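Long-range contact in urocanate hydratase (Paenibacillus sp. Soil724D2, PDB 7NED), which probably adds water to thiourocanate in bacterial ergothioneine catabolism, as an NAD+-dependent enzyme of the urocanase family: residues 21-33 against 121-133. Residues are numbered along the deposited sequence; the frame is centred on the assembly and turned at random.
Sequences ALLRMLENVLENG and GLTAAAWQYIGSQ. With URO ((2E)-3-(1H-imidazol-4-yl)acrylic acid), chain B; EDO (1,2-ethanediol), chain D.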
# COMPACT_ATOMS: atom_id res chain seq x y z
N ALA A 21 -23.30 -12.87 1.67
CA ALA A 21 -22.95 -12.39 0.34
C ALA A 21 -21.48 -12.62 0.06
O ALA A 21 -21.11 -13.14 -1.00
CB ALA A 21 -23.32 -10.90 0.18
N LEU A 22 -20.62 -12.29 1.03
CA LEU A 22 -19.20 -12.49 0.82
C LEU A 22 -18.87 -13.97 0.69
O LEU A 22 -18.01 -14.34 -0.11
CB LEU A 22 -18.38 -11.85 1.95
CG LEU A 22 -18.66 -10.36 2.13
CD1 LEU A 22 -17.83 -9.75 3.29
CD2 LEU A 22 -18.43 -9.57 0.81
N LEU A 23 -19.51 -14.82 1.51
CA LEU A 23 -19.26 -16.26 1.41
C LEU A 23 -19.67 -16.77 0.03
O LEU A 23 -18.93 -17.54 -0.62
CB LEU A 23 -20.05 -17.02 2.50
CG LEU A 23 -19.97 -18.56 2.41
CD1 LEU A 23 -18.48 -19.01 2.51
CD2 LEU A 23 -20.81 -19.18 3.50
N ARG A 24 -20.81 -16.34 -0.46
CA ARG A 24 -21.24 -16.79 -1.79
C ARG A 24 -20.35 -16.24 -2.89
O ARG A 24 -20.18 -16.89 -3.92
CB ARG A 24 -22.69 -16.40 -2.03
CG ARG A 24 -23.60 -17.20 -1.13
CD ARG A 24 -25.07 -16.96 -1.47
NE ARG A 24 -25.91 -17.67 -0.50
CZ ARG A 24 -27.21 -17.92 -0.69
NH1 ARG A 24 -27.83 -17.52 -1.82
NH2 ARG A 24 -27.88 -18.57 0.24
N MET A 25 -19.82 -15.02 -2.72
CA MET A 25 -18.91 -14.52 -3.74
C MET A 25 -17.62 -15.33 -3.77
O MET A 25 -17.04 -15.59 -4.84
CB MET A 25 -18.63 -13.03 -3.46
CG MET A 25 -19.82 -12.18 -3.78
SD MET A 25 -19.39 -10.49 -3.51
CE MET A 25 -18.64 -9.99 -5.09
N LEU A 26 -17.14 -15.73 -2.60
CA LEU A 26 -16.00 -16.64 -2.55
C LEU A 26 -16.31 -17.94 -3.30
O LEU A 26 -15.54 -18.39 -4.15
CB LEU A 26 -15.60 -16.92 -1.09
CG LEU A 26 -14.62 -18.06 -0.84
CD1 LEU A 26 -13.30 -17.87 -1.59
CD2 LEU A 26 -14.36 -18.23 0.65
N GLU A 27 -17.46 -18.55 -2.99
CA GLU A 27 -17.84 -19.77 -3.68
C GLU A 27 -17.94 -19.51 -5.18
O GLU A 27 -17.54 -20.35 -6.00
CB GLU A 27 -19.16 -20.28 -3.13
CG GLU A 27 -19.04 -20.75 -1.70
CD GLU A 27 -20.37 -21.03 -1.08
OE1 GLU A 27 -21.37 -20.37 -1.40
OE2 GLU A 27 -20.43 -21.96 -0.25
N ASN A 28 -18.50 -18.35 -5.54
CA ASN A 28 -18.77 -18.04 -6.94
C ASN A 28 -17.49 -17.87 -7.76
O ASN A 28 -17.45 -18.26 -8.93
CB ASN A 28 -19.63 -16.77 -7.02
CG ASN A 28 -20.13 -16.51 -8.43
OD1 ASN A 28 -20.69 -17.41 -9.08
ND2 ASN A 28 -19.96 -15.26 -8.91
N VAL A 29 -16.43 -17.26 -7.19
CA VAL A 29 -15.21 -17.15 -7.99
C VAL A 29 -14.58 -18.53 -8.16
O VAL A 29 -13.88 -18.78 -9.15
CB VAL A 29 -14.18 -16.14 -7.42
CG1 VAL A 29 -14.81 -14.76 -7.25
CG2 VAL A 29 -13.58 -16.63 -6.11
N LEU A 30 -14.77 -19.44 -7.19
CA LEU A 30 -14.26 -20.79 -7.38
C LEU A 30 -15.12 -21.55 -8.39
O LEU A 30 -14.60 -22.27 -9.26
CB LEU A 30 -14.18 -21.53 -6.02
CG LEU A 30 -13.08 -21.02 -5.07
CD1 LEU A 30 -13.22 -21.60 -3.65
CD2 LEU A 30 -11.71 -21.31 -5.61
N GLU A 31 -16.43 -21.34 -8.34
CA GLU A 31 -17.31 -21.97 -9.31
C GLU A 31 -16.95 -21.55 -10.74
O GLU A 31 -16.96 -22.38 -11.66
CB GLU A 31 -18.77 -21.62 -9.00
CG GLU A 31 -19.79 -22.19 -10.03
CD GLU A 31 -21.24 -21.99 -9.61
OE1 GLU A 31 -21.49 -21.52 -8.46
OE2 GLU A 31 -22.14 -22.30 -10.43
N ASN A 32 -16.65 -20.26 -10.94
CA ASN A 32 -16.25 -19.79 -12.25
C ASN A 32 -14.76 -19.88 -12.49
O ASN A 32 -14.27 -19.33 -13.47
CB ASN A 32 -16.72 -18.35 -12.47
CG ASN A 32 -18.23 -18.26 -12.62
OD1 ASN A 32 -18.84 -19.18 -13.15
ND2 ASN A 32 -18.84 -17.20 -12.10
N GLY A 33 -14.03 -20.56 -11.62
CA GLY A 33 -12.59 -20.53 -11.70
C GLY A 33 -12.08 -21.44 -12.80
O GLY A 33 -12.68 -22.47 -13.12
N GLY A 121 -4.51 -11.88 -8.16
CA GLY A 121 -5.06 -11.23 -9.33
C GLY A 121 -5.54 -9.83 -8.98
O GLY A 121 -5.02 -9.16 -8.07
N LEU A 122 -6.52 -9.35 -9.75
CA LEU A 122 -7.26 -8.18 -9.30
C LEU A 122 -8.48 -8.61 -8.51
O LEU A 122 -8.63 -8.24 -7.33
CB LEU A 122 -7.67 -7.30 -10.50
CG LEU A 122 -6.51 -6.81 -11.35
CD1 LEU A 122 -6.96 -5.78 -12.40
CD2 LEU A 122 -5.43 -6.22 -10.46
N THR A 123 -9.31 -9.48 -9.08
CA THR A 123 -10.57 -9.81 -8.43
C THR A 123 -10.62 -11.23 -7.88
O THR A 123 -11.68 -11.63 -7.39
CB THR A 123 -11.71 -9.61 -9.41
OG1 THR A 123 -11.44 -10.40 -10.57
CG2 THR A 123 -11.85 -8.13 -9.80
N ALA A 124 -9.53 -12.00 -7.93
CA ALA A 124 -9.59 -13.39 -7.46
C ALA A 124 -9.62 -13.45 -5.94
O ALA A 124 -10.55 -14.01 -5.34
CB ALA A 124 -8.41 -14.19 -8.00
N ALA A 125 -8.60 -12.89 -5.28
CA ALA A 125 -8.53 -13.07 -3.83
C ALA A 125 -9.53 -12.21 -3.09
O ALA A 125 -9.74 -12.44 -1.88
CB ALA A 125 -7.13 -12.77 -3.33
N ALA A 126 -10.13 -11.22 -3.75
CA ALA A 126 -11.20 -10.45 -3.14
C ALA A 126 -12.58 -10.95 -3.54
O ALA A 126 -13.58 -10.39 -3.07
CB ALA A 126 -11.04 -8.97 -3.50
N TRP A 127 -12.66 -11.95 -4.42
CA TRP A 127 -13.85 -12.76 -4.69
C TRP A 127 -14.78 -11.86 -5.51
O TRP A 127 -16.00 -11.85 -5.30
CB TRP A 127 -14.53 -13.12 -3.37
CG TRP A 127 -13.61 -13.91 -2.49
CD1 TRP A 127 -12.40 -14.50 -2.80
CD2 TRP A 127 -13.60 -13.75 -1.07
NE1 TRP A 127 -11.73 -14.87 -1.63
CE2 TRP A 127 -12.46 -14.40 -0.56
CE3 TRP A 127 -14.50 -13.15 -0.18
CZ2 TRP A 127 -12.20 -14.48 0.80
CZ3 TRP A 127 -14.24 -13.25 1.20
CH2 TRP A 127 -13.09 -13.90 1.67
N GLN A 128 -14.22 -11.06 -6.41
CA GLN A 128 -15.03 -10.09 -7.14
C GLN A 128 -15.18 -10.44 -8.62
O GLN A 128 -15.78 -9.67 -9.38
CB GLN A 128 -14.43 -8.66 -6.96
CG GLN A 128 -14.49 -8.25 -5.50
CD GLN A 128 -13.58 -7.06 -5.10
OE1 GLN A 128 -12.53 -6.79 -5.72
NE2 GLN A 128 -13.97 -6.39 -4.01
N TYR A 129 -14.63 -11.59 -9.02
CA TYR A 129 -14.67 -12.09 -10.37
C TYR A 129 -16.06 -12.65 -10.62
O TYR A 129 -16.64 -13.28 -9.72
CB TYR A 129 -13.61 -13.16 -10.49
CG TYR A 129 -13.44 -13.82 -11.82
CD1 TYR A 129 -12.74 -13.19 -12.83
CD2 TYR A 129 -13.92 -15.09 -12.03
CE1 TYR A 129 -12.57 -13.82 -14.06
CE2 TYR A 129 -13.76 -15.73 -13.26
CZ TYR A 129 -13.07 -15.07 -14.26
OH TYR A 129 -12.89 -15.65 -15.49
N ILE A 130 -16.62 -12.34 -11.79
CA ILE A 130 -17.96 -12.84 -12.10
C ILE A 130 -17.95 -13.78 -13.28
O ILE A 130 -19.02 -14.15 -13.75
CB ILE A 130 -18.96 -11.70 -12.33
CG1 ILE A 130 -18.57 -10.84 -13.57
CG2 ILE A 130 -19.11 -10.88 -11.02
CD1 ILE A 130 -19.66 -9.91 -14.04
N GLY A 131 -16.78 -14.21 -13.74
CA GLY A 131 -16.64 -14.97 -14.97
C GLY A 131 -16.10 -14.09 -16.08
O GLY A 131 -15.68 -12.96 -15.85
N SER A 132 -16.16 -14.61 -17.31
CA SER A 132 -15.68 -13.84 -18.46
C SER A 132 -16.46 -12.55 -18.68
O SER A 132 -15.94 -11.61 -19.29
CB SER A 132 -15.75 -14.71 -19.73
OG SER A 132 -14.91 -15.85 -19.62
N GLN A 133 -17.70 -12.49 -18.20
CA GLN A 133 -18.46 -11.27 -18.41
C GLN A 133 -17.78 -10.06 -17.77
O GLN A 133 -17.94 -8.92 -18.23
CB GLN A 133 -19.87 -11.44 -17.85
CG GLN A 133 -20.71 -10.22 -18.18
CD GLN A 133 -22.10 -10.25 -17.63
OE1 GLN A 133 -22.90 -9.40 -17.98
NE2 GLN A 133 -22.40 -11.21 -16.74
OAA URO B . -12.94 -8.54 -14.39
CAI URO B . -12.23 -9.23 -13.55
OAB URO B . -12.70 -9.90 -12.71
CAC URO B . -10.76 -9.16 -13.61
CAD URO B . -10.18 -8.40 -14.50
CAJ URO B . -8.77 -8.46 -14.42
CAF URO B . -7.85 -8.05 -15.34
NAH URO B . -6.59 -8.43 -14.98
CAE URO B . -6.75 -9.06 -13.83
NAG URO B . -8.04 -9.10 -13.45
C1 EDO D . -11.46 -27.60 -12.07
O1 EDO D . -10.43 -27.59 -11.12
C2 EDO D . -12.35 -26.41 -11.88
O2 EDO D . -11.86 -25.23 -12.48
O HOH W 1 -21.01 -14.64 -11.59
O HOH W 2 -18.11 -13.36 -7.46
O HOH W 3 -13.63 -18.22 -15.86
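Behind the urocanate pocket, Trp127 and Tyr129 of the loop 121-133 pack on Leu26 and Val29 of helix 17-31. Leu26 covers one face of the indole. Its CD1 makes a CH-pi contact 3.6 Å from the centroid of the five-membered ring of Trp127. CG of Leu26 stands anti to the backbone N (chi1 168°), which carries CD1 over that face. The NE1 of Trp127 is hydrogen-bonded to Ala48. Ile58 of helix 52-64 also touches Trp127. Replacing Trp127 with alanine removes the whole indole, which is likely to leave CD1 of Leu26 without its aromatic face and open a gap against the helix.

One turn on, Val29 points at the loop. Its CG1 lies 3.4 Å from Trp127 C and 3.8 Å from Tyr129 CB. Met25 brings CE to 3.2 Å from Trp127 O through a chain bent at chi3 (87°). Waters do the polar bridging. One accepts from Asn28 ND2 and donates to Tyr129 O at 2.7 Å. Another joins Tyr129 OH to Asn32 O. Leu396 N bonds Asn28 OD1.

The same loop also meets the ligand. Thr123 OG1 donates to URO OAB at 2.5 Å, and Tyr129 presents its ring edge to the same oxygen. Arg352 also bonds urocanate. A helix thus backs a substrate-binding loop in the active site of the urocanase fold.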